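PDB 3O66: glycine betaine/carnitine/choline ABC transporter from Staphylococcus aureus subsp. aureus Mu50, which probably captures a small quaternary-ammonium solute such as glycine betaine, carnitine or choline and hands it to its ABC-type membrane importer. Local coordinates for residues 49-54 / 67-72; 107-112 / 219-224; 113-118 / 195-200. All coordinates share one frame; numbering follows the deposited sequence.

How the interactions relate
The three contacts run from the five-stranded sheet of one lobe of a periplasmic-binding-protein fold to the junction with the other lobe. Interactions 1 and 2, with centres about 11 Å apart, share that sheet: Arg69 N lies 2.8 Å from Ser223 O, and Tyr110 OH 2.6 Å from Gly67 O, both probable hydrogen bonds. Interaction 3, whose centre is about 14 Å from that of interaction 2, continues the same chain into the second sheet; Tyr220 O is 3.1 Å from Asn114 N. Acetate sits in interaction 3, and triethylene glycol lies near Tyr220 and Asn114, both probably from the crystallisation liquor and consistent with a pocket between the lobes.

Interaction 1. Residues 49-54 / 67-72; sequences GSSTIQ and GVRYNG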
ATOM      1  N   GLY A  49      10.089 -10.345   4.880  1.00 31.27           N
ATOM      2  CA  GLY A  49      10.956  -9.282   4.355  1.00 31.54           C
ATOM      3  C   GLY A  49      10.459  -8.572   3.104  1.00 30.95           C
ATOM      4  O   GLY A  49      10.838  -7.436   2.854  1.00 30.40           O
ATOM      5  N   SER A  50       9.615  -9.239   2.319  1.00 30.18           N
ATOM      6  CA  SER A  50       9.120  -8.715   1.030  1.00 29.83           C
ATOM      7  C   SER A  50       7.896  -9.486   0.567  1.00 29.38           C
ATOM      8  O   SER A  50       7.556 -10.535   1.155  1.00 28.01           O
ATOM      9  CB  SER A  50      10.193  -8.832  -0.059  1.00 30.96           C
ATOM     10  OG  SER A  50      10.378 -10.190  -0.425  1.00 31.66           O
ATOM     11  N   SER A  51       7.254  -8.996  -0.500  1.00 29.26           N
ATOM     12  CA  SER A  51       6.161  -9.737  -1.092  1.00 28.93           C
ATOM     13  C   SER A  51       6.623 -10.987  -1.872  1.00 28.42           C
ATOM     14  O   SER A  51       5.824 -11.899  -2.102  1.00 27.05           O
ATOM     15  CB  SER A  51       5.244  -8.827  -1.915  1.00 28.28           C
ATOM     16  OG  SER A  51       4.511  -7.955  -1.048  1.00 31.78           O
ATOM     17  N   THR A  52       7.899 -11.048  -2.267  1.00 28.86           N
ATOM     18  CA  THR A  52       8.441 -12.322  -2.736  1.00 28.66           C
ATOM     19  C   THR A  52       8.343 -13.386  -1.624  1.00 27.85           C
ATOM     20  O   THR A  52       7.953 -14.543  -1.875  1.00 27.82           O
ATOM     21  CB  THR A  52       9.875 -12.184  -3.281  1.00 29.88           C
ATOM     22  OG1 THR A  52       9.857 -11.275  -4.383  1.00 30.38           O
ATOM     23  CG2 THR A  52      10.423 -13.528  -3.760  1.00 31.83           C
ATOM     24  N   ILE A  53       8.677 -12.998  -0.401  1.00 26.97           N
ATOM     25  CA  ILE A  53       8.603 -13.940   0.723  1.00 27.00           C
ATOM     26  C   ILE A  53       7.128 -14.301   0.993  1.00 25.24           C
ATOM     27  O   ILE A  53       6.810 -15.465   1.261  1.00 24.98           O
ATOM     28  CB  ILE A  53       9.325 -13.403   2.025  1.00 27.63           C
ATOM     29  CG1 ILE A  53      10.741 -12.856   1.716  1.00 30.89           C
ATOM     30  CG2 ILE A  53       9.351 -14.445   3.154  1.00 27.90           C
ATOM     31  CD1 ILE A  53      11.729 -13.801   1.120  1.00 31.84           C
ATOM     32  N   GLN A  54       6.229 -13.317   0.895  1.00 24.07           N
ATOM     33  CA  GLN A  54       4.802 -13.594   1.083  1.00 22.72           C
ATOM     34  C   GLN A  54       4.340 -14.588   0.047  1.00 23.20           C
ATOM     35  O   GLN A  54       3.640 -15.526   0.390  1.00 22.84           O
ATOM     36  CB  GLN A  54       3.945 -12.329   0.956  1.00 22.47           C
ATOM     37  CG  GLN A  54       4.216 -11.274   2.016  1.00 21.16           C
ATOM     38  CD  GLN A  54       3.017 -10.359   2.162  1.00 23.15           C
ATOM     39  OE1 GLN A  54       2.109 -10.631   2.950  1.00 23.46           O
ATOM     40  NE2 GLN A  54       3.011  -9.272   1.399  1.00 20.09           N
ATOM     41  N   GLY A  67      -2.162 -10.773   3.892  1.00 21.58           N
ATOM     42  CA  GLY A  67      -3.012  -9.674   4.376  1.00 23.15           C
ATOM     43  C   GLY A  67      -3.068  -8.551   3.347  1.00 22.91           C
ATOM     44  O   GLY A  67      -4.152  -8.033   3.021  1.00 23.19           O
ATOM     45  N   VAL A  68      -1.905  -8.190   2.806  1.00 21.92           N
ATOM     46  CA  VAL A  68      -1.830  -7.097   1.836  1.00 21.41           C
ATOM     47  C   VAL A  68      -0.755  -7.392   0.794  1.00 20.60           C
ATOM     48  O   VAL A  68       0.360  -7.818   1.124  1.00 20.31           O
ATOM     49  CB  VAL A  68      -1.644  -5.680   2.516  1.00 21.70           C
ATOM     50  CG1 VAL A  68      -0.317  -5.580   3.188  1.00 22.16           C
ATOM     51  CG2 VAL A  68      -1.834  -4.552   1.501  1.00 23.29           C
ATOM     52  N   ARG A  69      -1.161  -7.233  -0.463  1.00 19.59           N
ATOM     53  CA  ARG A  69      -0.311  -7.355  -1.604  1.00 19.61           C
ATOM     54  C   ARG A  69      -0.600  -6.156  -2.467  1.00 19.97           C
ATOM     55  O   ARG A  69      -1.711  -5.628  -2.439  1.00 19.81           O
ATOM     56  CB  ARG A  69      -0.641  -8.692  -2.337  1.00 18.67           C
ATOM     57  CG  ARG A  69      -0.339  -9.949  -1.434  1.00 20.75           C
ATOM     58  CD  ARG A  69       1.181 -10.270  -1.315  1.00 21.60           C
ATOM     59  NE  ARG A  69       1.695 -10.825  -2.582  1.00 22.31           N
ATOM     60  CZ  ARG A  69       1.606 -12.111  -2.957  1.00 22.11           C
ATOM     61  NH1 ARG A  69       1.073 -13.029  -2.156  1.00 21.00           N
ATOM     62  NH2 ARG A  69       2.071 -12.494  -4.145  1.00 21.88           N
ATOM     63  N   TYR A  70       0.381  -5.722  -3.252  1.00 21.10           N
ATOM     64  CA  TYR A  70       0.187  -4.538  -4.069  1.00 21.83           C
ATOM     65  C   TYR A  70       0.252  -4.930  -5.525  1.00 22.08           C
ATOM     66  O   TYR A  70       1.221  -5.578  -5.910  1.00 22.84           O
ATOM     67  CB  TYR A  70       1.247  -3.508  -3.728  1.00 21.47           C
ATOM     68  CG  TYR A  70       1.283  -3.284  -2.241  1.00 20.80           C
ATOM     69  CD1 TYR A  70       0.461  -2.327  -1.654  1.00 21.00           C
ATOM     70  CD2 TYR A  70       2.126  -4.047  -1.420  1.00 21.59           C
ATOM     71  CE1 TYR A  70       0.473  -2.121  -0.299  1.00 20.11           C
ATOM     72  CE2 TYR A  70       2.155  -3.852  -0.029  1.00 22.26           C
ATOM     73  CZ  TYR A  70       1.313  -2.879   0.518  1.00 22.74           C
ATOM     74  OH  TYR A  70       1.298  -2.654   1.871  1.00 23.60           O
ATOM     75  N   ASN A  71      -0.755  -4.544  -6.324  1.00 21.78           N
ATOM     76  CA  ASN A  71      -0.849  -5.143  -7.678  1.00 24.08           C
ATOM     77  C   ASN A  71       0.351  -4.887  -8.604  1.00 25.04           C
ATOM     78  O   ASN A  71       0.822  -5.812  -9.257  1.00 25.01           O
ATOM     79  CB  ASN A  71      -2.207  -4.944  -8.367  1.00 23.42           C
ATOM     80  CG  ASN A  71      -2.559  -3.472  -8.639  1.00 25.69           C
ATOM     81  OD1 ASN A  71      -1.815  -2.521  -8.300  1.00 26.21           O
ATOM     82  ND2 ASN A  71      -3.732  -3.284  -9.245  1.00 24.66           N
ATOM     83  N   GLY A  72       0.868  -3.656  -8.625  1.00 25.82           N
ATOM     84  CA  GLY A  72       2.034  -3.368  -9.462  1.00 27.19           C
ATOM     85  C   GLY A  72       3.261  -4.179  -9.056  1.00 27.63           C
ATOM     86  O   GLY A  72       4.098  -4.520  -9.897  1.00 29.18           O
TER
HETATM   87  O   HOH W   1       2.722  -7.126  -3.206  1.00 20.44           O
HETATM   88  O   HOH W   2       0.499  -8.932   4.390  1.00 21.07           O
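Gln54 and Arg69 bring the start of helix 51-60 against strand 65-70 in the open-sheet alpha/beta architecture of a periplasmic-binding-protein lobe. The tight part is the amide of Gln54. With CG lying beside the backbone N (chi1 -64°) and the chain extended beyond it, the side chain reaches the strand, where NE2 donates to Val68 O at 3.0 Å. That bond is nearly straight, 160° at the hydrogen, and the carbonyl oxygen lies close to the amide plane. A second NE2 bond, to Ser51 OG at 3.2 Å, also stays near this plane, so two acceptors hold the amide's rotation. Its OE1 is hydrogen-bonded to Thr14 OG1 on the adjoining strand 12-16.

Arg69 runs past Gln54 in the opposite direction, its CD 3.4 Å from Gln54 NE2 and the amide and guanidinium planes 51° apart. Bends at chi2 and chi3 fold the chain back, and Ser51 O sits over one face of the guanidinium, displaced toward the rim. The charge itself is met by Asp74 in a salt bridge and by Ser66.

The looser side is bridged by solvent. Ser51 OG comes no closer to Arg69 CD than 4.1 Å. Meanwhile the start of the helix is fixed by its own N-cap, Ser50 OG accepting from Ile53 N. Water 2 lies by Gln54 OE1 and accepts from Val68 N. Water 1 likewise links helix to strand: it lies 2.9 Å from Ser51 OG and accepts from Tyr70 N at 2.7 Å.

Interaction 2. Residues 107-112 / 219-224; sequences FDSYGF and PYAASA
Phe107 and Ala224 open a series of hydrogen bonds that ties the loop after strand 104-106 to strand 222-227. Among the backbone bonds, Phe107 N donates to Ala224 O at 3.0 Å, while at the other end Ala222 N donates to Phe112 O along a nearly straight path, 169° at the hydrogen. Between them Tyr110 N reaches Ala222 O at 2.8 Å, in the carbonyl plane.

Serine hydroxyls supply the remaining direct bonds. Ser109 OG, placed opposite its own backbone N (chi1 178°), donates to Ala222 O at 2.7 Å and accepts from Gly111 N, which closes an ST turn. Two donors thus grip Ala222 O. Ser223 OG donates in return to Phe107 O at 2.7 Å, approaching from above the carbonyl plane. Water 3 joins Asp108 O to Ala224 N and rests over the centre of one face of the Tyr110 ring.

The apolar contacts are made by two alanine methyls that point at the loop. Ala222 CB lies over one face of Phe112 in a CH-pi contact, 3.6 Å from the ring centroid and displaced toward CE1 and CZ. Ala224 CB packs against Tyr110 CZ at 3.9 Å and Phe107 CD2 at 4.0 Å.

The loop leads on to strand 116-120 of the second sheet, consistent with a connection between the lobes of a periplasmic-binding-protein fold. Around it, Tyr110 OH bonds to Gly67 O of strand 65-70, the rings of Tyr110 and Phe112 rest on helix 19-35, Phe107 packs on helix 236-242, and Met91 of helix 87-102 touches Ser109, Ala221 and Ser223.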
ATOM      1  N   PHE A 107      -7.845 -10.206  -4.476  1.00 22.44           N
ATOM      2  CA  PHE A 107      -9.148  -9.528  -4.270  1.00 22.10           C
ATOM      3  C   PHE A 107      -9.172  -8.140  -4.874  1.00 22.13           C
ATOM      4  O   PHE A 107      -8.115  -7.556  -5.183  1.00 22.34           O
ATOM      5  CB  PHE A 107      -9.521  -9.477  -2.784  1.00 22.40           C
ATOM      6  CG  PHE A 107      -9.991 -10.806  -2.244  1.00 21.82           C
ATOM      7  CD1 PHE A 107     -11.360 -11.062  -2.094  1.00 22.52           C
ATOM      8  CD2 PHE A 107      -9.071 -11.806  -1.930  1.00 22.41           C
ATOM      9  CE1 PHE A 107     -11.806 -12.292  -1.612  1.00 23.33           C
ATOM     10  CE2 PHE A 107      -9.498 -13.052  -1.452  1.00 22.54           C
ATOM     11  CZ  PHE A 107     -10.859 -13.291  -1.286  1.00 24.13           C
ATOM     12  N   ASP A 108     -10.381  -7.640  -5.106  1.00 23.23           N
ATOM     13  CA  ASP A 108     -10.564  -6.213  -5.386  1.00 24.19           C
ATOM     14  C   ASP A 108      -9.906  -5.414  -4.249  1.00 23.44           C
ATOM     15  O   ASP A 108      -9.813  -5.894  -3.136  1.00 22.69           O
ATOM     16  CB  ASP A 108     -12.037  -5.850  -5.496  1.00 24.79           C
ATOM     17  CG  ASP A 108     -12.678  -6.328  -6.808  1.00 28.30           C
ATOM     18  OD1 ASP A 108     -11.971  -6.784  -7.733  1.00 28.43           O
ATOM     19  OD2 ASP A 108     -13.912  -6.238  -6.906  1.00 31.85           O
ATOM     20  N   SER A 109      -9.457  -4.198  -4.548  1.00 23.36           N
ATOM     21  CA  SER A 109      -8.685  -3.430  -3.593  1.00 22.32           C
ATOM     22  C   SER A 109      -9.409  -3.042  -2.332  1.00 21.87           C
ATOM     23  O   SER A 109     -10.638  -2.778  -2.330  1.00 22.73           O
ATOM     24  CB  SER A 109      -8.093  -2.177  -4.264  1.00 22.92           C
ATOM     25  OG  SER A 109      -7.360  -1.377  -3.328  1.00 22.09           O
ATOM     26  N   TYR A 110      -8.653  -3.028  -1.247  1.00 21.26           N
ATOM     27  CA  TYR A 110      -9.109  -2.397   0.004  1.00 20.48           C
ATOM     28  C   TYR A 110      -9.612  -0.949  -0.184  1.00 21.71           C
ATOM     29  O   TYR A 110     -10.439  -0.470   0.597  1.00 21.25           O
ATOM     30  CB  TYR A 110      -7.975  -2.387   1.010  1.00 20.55           C
ATOM     31  CG  TYR A 110      -7.644  -3.754   1.552  1.00 19.07           C
ATOM     32  CD1 TYR A 110      -8.614  -4.511   2.210  1.00 21.16           C
ATOM     33  CD2 TYR A 110      -6.348  -4.271   1.425  1.00 19.45           C
ATOM     34  CE1 TYR A 110      -8.307  -5.751   2.720  1.00 20.66           C
ATOM     35  CE2 TYR A 110      -6.010  -5.523   1.917  1.00 19.85           C
ATOM     36  CZ  TYR A 110      -6.997  -6.257   2.561  1.00 21.41           C
ATOM     37  OH  TYR A 110      -6.677  -7.475   3.063  1.00 21.55           O
ATOM     38  N   GLY A 111      -9.059  -0.259  -1.184  1.00 20.74           N
ATOM     39  CA  GLY A 111      -9.478   1.109  -1.511  1.00 21.41           C
ATOM     40  C   GLY A 111      -8.331   2.103  -1.446  1.00 21.59           C
ATOM     41  O   GLY A 111      -8.506   3.286  -1.744  1.00 22.14           O
ATOM     42  N   PHE A 112      -7.139   1.620  -1.090  1.00 21.05           N
ATOM     43  CA  PHE A 112      -5.950   2.466  -1.107  1.00 21.75           C
ATOM     44  C   PHE A 112      -4.857   1.909  -2.046  1.00 21.94           C
ATOM     45  O   PHE A 112      -4.877   0.739  -2.418  1.00 20.67           O
ATOM     46  CB  PHE A 112      -5.386   2.665   0.324  1.00 21.19           C
ATOM     47  CG  PHE A 112      -4.808   1.403   0.966  1.00 21.68           C
ATOM     48  CD1 PHE A 112      -3.438   1.117   0.874  1.00 21.41           C
ATOM     49  CD2 PHE A 112      -5.620   0.534   1.699  1.00 20.25           C
ATOM     50  CE1 PHE A 112      -2.891  -0.007   1.477  1.00 22.79           C
ATOM     51  CE2 PHE A 112      -5.092  -0.615   2.307  1.00 21.62           C
ATOM     52  CZ  PHE A 112      -3.719  -0.887   2.215  1.00 22.51           C
ATOM     53  N   PRO A 219       0.217   1.424 -11.039  1.00 25.77           N
ATOM     54  CA  PRO A 219      -0.618   1.307  -9.829  1.00 24.30           C
ATOM     55  C   PRO A 219      -0.032   0.343  -8.818  1.00 23.42           C
ATOM     56  O   PRO A 219       0.615  -0.651  -9.184  1.00 22.63           O
ATOM     57  CB  PRO A 219      -1.943   0.722 -10.335  1.00 24.90           C
ATOM     58  CG  PRO A 219      -1.843   0.688 -11.818  1.00 27.03           C
ATOM     59  CD  PRO A 219      -0.447   0.925 -12.256  1.00 26.99           C
ATOM     60  N   TYR A 220      -0.275   0.650  -7.557  1.00 21.93           N
ATOM     61  CA  TYR A 220       0.061  -0.234  -6.471  1.00 22.95           C
ATOM     62  C   TYR A 220      -1.161  -0.306  -5.557  1.00 22.72           C
ATOM     63  O   TYR A 220      -1.085  -0.061  -4.335  1.00 22.21           O
ATOM     64  CB  TYR A 220       1.285   0.327  -5.729  1.00 23.15           C
ATOM     65  CG  TYR A 220       2.546   0.221  -6.553  1.00 23.59           C
ATOM     66  CD1 TYR A 220       2.973   1.287  -7.355  1.00 24.39           C
ATOM     67  CD2 TYR A 220       3.280  -0.951  -6.563  1.00 22.95           C
ATOM     68  CE1 TYR A 220       4.148   1.190  -8.122  1.00 26.45           C
ATOM     69  CE2 TYR A 220       4.453  -1.072  -7.318  1.00 25.48           C
ATOM     70  CZ  TYR A 220       4.874  -0.001  -8.096  1.00 26.87           C
ATOM     71  OH  TYR A 220       6.011  -0.112  -8.829  1.00 27.23           O
ATOM     72  N   ALA A 221      -2.296  -0.634  -6.164  1.00 23.32           N
ATOM     73  CA  ALA A 221      -3.520  -0.862  -5.393  1.00 23.53           C
ATOM     74  C   ALA A 221      -3.292  -2.055  -4.442  1.00 22.53           C
ATOM     75  O   ALA A 221      -2.726  -3.051  -4.827  1.00 22.90           O
ATOM     76  CB  ALA A 221      -4.674  -1.134  -6.325  1.00 23.37           C
ATOM     77  N   ALA A 222      -3.739  -1.912  -3.205  1.00 21.42           N
ATOM     78  CA  ALA A 222      -3.553  -2.927  -2.159  1.00 20.97           C
ATOM     79  C   ALA A 222      -4.784  -3.816  -2.027  1.00 20.92           C
ATOM     80  O   ALA A 222      -5.933  -3.294  -1.986  1.00 20.11           O
ATOM     81  CB  ALA A 222      -3.289  -2.222  -0.817  1.00 21.01           C
ATOM     82  N   SER A 223      -4.546  -5.135  -1.926  1.00 20.28           N
ATOM     83  CA  SER A 223      -5.623  -6.130  -1.787  1.00 20.33           C
ATOM     84  C   SER A 223      -5.153  -7.283  -0.942  1.00 20.84           C
ATOM     85  O   SER A 223      -3.943  -7.491  -0.815  1.00 21.59           O
ATOM     86  CB  SER A 223      -5.994  -6.740  -3.144  1.00 20.29           C
ATOM     87  OG  SER A 223      -6.413  -5.779  -4.104  1.00 20.95           O
ATOM     88  N   ALA A 224      -6.115  -8.051  -0.409  1.00 20.01           N
ATOM     89  CA  ALA A 224      -5.856  -9.370   0.139  1.00 20.50           C
ATOM     90  C   ALA A 224      -5.606 -10.360  -1.011  1.00 20.86           C
ATOM     91  O   ALA A 224      -6.095 -10.137  -2.096  1.00 20.86           O
ATOM     92  CB  ALA A 224      -7.069  -9.822   0.910  1.00 19.93           C
TER
HETATM   93  O   HOH W   3      -8.631  -6.758  -0.597  1.00 22.29           O

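Interaction 3. Residues 113-118 / 195-200; sequences ANTYAF and GYSTDG. With ACT (acetate ion), chain D.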
ATOM      1  N   ALA A 113      -3.933   2.798  -2.422  1.00 22.96           N
ATOM      2  CA  ALA A 113      -2.682   2.459  -3.105  1.00 22.51           C
ATOM      3  C   ALA A 113      -1.480   2.946  -2.276  1.00 22.62           C
ATOM      4  O   ALA A 113      -1.516   4.049  -1.699  1.00 23.81           O
ATOM      5  CB  ALA A 113      -2.660   3.064  -4.495  1.00 23.40           C
ATOM      6  N   ASN A 114      -0.451   2.100  -2.199  1.00 24.79           N
ATOM      7  CA  ASN A 114       0.800   2.397  -1.518  1.00 24.60           C
ATOM      8  C   ASN A 114       1.893   2.485  -2.576  1.00 24.14           C
ATOM      9  O   ASN A 114       2.441   1.458  -3.019  1.00 22.97           O
ATOM     10  CB  ASN A 114       1.113   1.313  -0.480  1.00 25.72           C
ATOM     11  CG  ASN A 114       2.275   1.691   0.425  1.00 27.07           C
ATOM     12  OD1 ASN A 114       2.999   2.661   0.160  1.00 29.82           O
ATOM     13  ND2 ASN A 114       2.463   0.930   1.491  1.00 25.74           N
ATOM     14  N   THR A 115       2.115   3.716  -3.030  1.00 23.09           N
ATOM     15  CA  THR A 115       3.000   3.994  -4.133  1.00 23.66           C
ATOM     16  C   THR A 115       3.963   5.128  -3.783  1.00 23.40           C
ATOM     17  O   THR A 115       3.726   5.892  -2.846  1.00 22.64           O
ATOM     18  CB  THR A 115       2.197   4.389  -5.401  1.00 24.13           C
ATOM     19  OG1 THR A 115       3.117   4.738  -6.450  1.00 24.45           O
ATOM     20  CG2 THR A 115       1.236   5.589  -5.121  1.00 23.52           C
ATOM     21  N   TYR A 116       5.075   5.202  -4.515  1.00 24.64           N
ATOM     22  CA  TYR A 116       5.871   6.423  -4.506  1.00 24.53           C
ATOM     23  C   TYR A 116       4.919   7.517  -4.987  1.00 23.25           C
ATOM     24  O   TYR A 116       4.125   7.301  -5.906  1.00 22.64           O
ATOM     25  CB  TYR A 116       7.072   6.331  -5.450  1.00 24.81           C
ATOM     26  CG  TYR A 116       8.343   5.681  -4.879  1.00 28.58           C
ATOM     27  CD1 TYR A 116       8.478   5.385  -3.517  1.00 30.59           C
ATOM     28  CD2 TYR A 116       9.412   5.392  -5.719  1.00 33.51           C
ATOM     29  CE1 TYR A 116       9.646   4.795  -3.015  1.00 33.71           C
ATOM     30  CE2 TYR A 116      10.593   4.820  -5.230  1.00 37.13           C
ATOM     31  CZ  TYR A 116      10.709   4.527  -3.879  1.00 36.65           C
ATOM     32  OH  TYR A 116      11.877   3.940  -3.418  1.00 37.94           O
ATOM     33  N   ALA A 117       5.013   8.677  -4.334  1.00 21.52           N
ATOM     34  CA  ALA A 117       4.214   9.827  -4.671  1.00 21.52           C
ATOM     35  C   ALA A 117       4.946  11.061  -4.213  1.00 20.92           C
ATOM     36  O   ALA A 117       5.571  11.063  -3.151  1.00 21.71           O
ATOM     37  CB  ALA A 117       2.827   9.748  -3.963  1.00 21.44           C
ATOM     38  N   PHE A 118       4.824  12.126  -4.994  1.00 21.50           N
ATOM     39  CA  PHE A 118       5.367  13.421  -4.639  1.00 21.49           C
ATOM     40  C   PHE A 118       4.437  14.080  -3.667  1.00 21.42           C
ATOM     41  O   PHE A 118       3.216  14.001  -3.812  1.00 23.24           O
ATOM     42  CB  PHE A 118       5.553  14.314  -5.873  1.00 22.49           C
ATOM     43  CG  PHE A 118       6.617  13.809  -6.802  1.00 23.12           C
ATOM     44  CD1 PHE A 118       7.951  14.117  -6.569  1.00 23.97           C
ATOM     45  CD2 PHE A 118       6.295  12.935  -7.836  1.00 23.62           C
ATOM     46  CE1 PHE A 118       8.953  13.619  -7.410  1.00 25.01           C
ATOM     47  CE2 PHE A 118       7.296  12.410  -8.678  1.00 25.99           C
ATOM     48  CZ  PHE A 118       8.620  12.752  -8.451  1.00 26.25           C
ATOM     49  N   GLY A 195       7.725  10.279  -1.443  1.00 19.90           N
ATOM     50  CA  GLY A 195       7.510   9.456  -0.212  1.00 19.69           C
ATOM     51  C   GLY A 195       6.595   8.308  -0.563  1.00 20.37           C
ATOM     52  O   GLY A 195       6.250   8.149  -1.721  1.00 21.92           O
ATOM     53  N   TYR A 196       6.223   7.479   0.405  1.00 21.23           N
ATOM     54  CA  TYR A 196       5.191   6.479   0.171  1.00 21.44           C
ATOM     55  C   TYR A 196       3.827   7.075   0.511  1.00 21.34           C
ATOM     56  O   TYR A 196       3.681   7.768   1.535  1.00 21.47           O
ATOM     57  CB  TYR A 196       5.434   5.271   1.066  1.00 22.98           C
ATOM     58  CG  TYR A 196       6.456   4.310   0.537  1.00 24.09           C
ATOM     59  CD1 TYR A 196       6.186   3.533  -0.606  1.00 28.46           C
ATOM     60  CD2 TYR A 196       7.685   4.149   1.172  1.00 27.36           C
ATOM     61  CE1 TYR A 196       7.125   2.620  -1.098  1.00 29.41           C
ATOM     62  CE2 TYR A 196       8.623   3.235   0.696  1.00 28.28           C
ATOM     63  CZ  TYR A 196       8.345   2.490  -0.436  1.00 31.67           C
ATOM     64  OH  TYR A 196       9.281   1.596  -0.896  1.00 34.17           O
ATOM     65  N   SER A 197       2.836   6.786  -0.316  1.00 20.20           N
ATOM     66  CA  SER A 197       1.535   7.481  -0.245  1.00 21.67           C
ATOM     67  C   SER A 197       0.655   7.109   0.947  1.00 21.84           C
ATOM     68  O   SER A 197      -0.387   7.740   1.144  1.00 23.29           O
ATOM     69  CB  SER A 197       0.767   7.235  -1.541  1.00 20.99           C
ATOM     70  OG  SER A 197       0.509   5.840  -1.654  1.00 23.10           O
ATOM     71  N   THR A 198       1.034   6.100   1.744  1.00 21.98           N
ATOM     72  CA  THR A 198       0.218   5.767   2.918  1.00 21.32           C
ATOM     73  C   THR A 198       0.926   6.005   4.253  1.00 22.24           C
ATOM     74  O   THR A 198       0.413   5.609   5.318  1.00 22.75           O
ATOM     75  CB  THR A 198      -0.290   4.303   2.923  1.00 23.35           C
ATOM     76  OG1 THR A 198       0.834   3.415   2.877  1.00 20.97           O
ATOM     77  CG2 THR A 198      -1.260   4.028   1.794  1.00 22.76           C
ATOM     78  N   ASP A 199       2.109   6.628   4.211  1.00 21.10           N
ATOM     79  CA  ASP A 199       2.867   6.821   5.449  1.00 22.56           C
ATOM     80  C   ASP A 199       2.041   7.604   6.472  1.00 22.37           C
ATOM     81  O   ASP A 199       1.433   8.628   6.142  1.00 22.40           O
ATOM     82  CB  ASP A 199       4.245   7.487   5.191  1.00 21.77           C
ATOM     83  CG  ASP A 199       5.135   7.406   6.395  1.00 24.66           C
ATOM     84  OD1 ASP A 199       5.960   6.463   6.465  1.00 27.63           O
ATOM     85  OD2 ASP A 199       4.969   8.253   7.318  1.00 25.84           O
ATOM     86  N   GLY A 200       1.986   7.112   7.702  1.00 23.83           N
ATOM     87  CA  GLY A 200       1.250   7.798   8.762  1.00 25.04           C
ATOM     88  C   GLY A 200       1.628   9.261   8.981  1.00 25.44           C
ATOM     89  O   GLY A 200       0.846  10.059   9.504  1.00 26.46           O
TER
HETATM   90  C   ACT D 323       3.910   3.470   4.157  1.00 46.71           C
HETATM   91  O   ACT D 323       3.371   3.697   3.033  1.00 46.54           O
HETATM   92  OXT ACT D 323       3.185   2.972   5.074  1.00 46.53           O
HETATM   93  CH3 ACT D 323       5.366   3.770   4.392  1.00 46.36           C
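Ala117 and Gly195 form a hydrogen-bonded antiparallel pair, with both N-H...O bonds at 2.9 Å, next to the non-hydrogen-bonded pair Tyr116 and Tyr196; Ser197 N then adds a bond to Thr115 O. Ser197 already belongs to a type I turn from Tyr196 to Asp199, where a side chain takes over from the backbone. Its OG, set between its backbone N and carbonyl carbon (chi1 63°), donates to Ala113 O at 2.7 Å and accepts from Thr115 N at an almost linear 172°. One hydroxyl thereby ties down both peptides flanking Asn114.

On the face of the sheet carrying Tyr116 and Tyr196, the two rings meet at an angle, planes 45° apart. Tyr116 CE1 lies over one face of the Tyr196 ring, off toward the rim and 3.7 Å from its CZ. Asn114 OD1 approaches the same ring at CD1, 3.4 Å away, with the amide plane turned almost perpendicular to it. On the other face Ala117 CB packs loosely on Ser197 CB.

Asn114 and Thr198 cross at about a right angle beside the acetate ion. Thr198 OG1 is 2.6 Å from the acetate O, but Glu20 OE1 also takes part there, so the proton's destination is not settled; Asn114 ND2 is held by Glu20 OE2. Tyr196, Asn114 and Thr198 border a site holding acetate, probably from the crystallisation liquor, where strand 116-120 begins and strand 192-196 ends in the second lobe's sheet, consistent with the interlobe ligand cleft of periplasmic-type binding proteins.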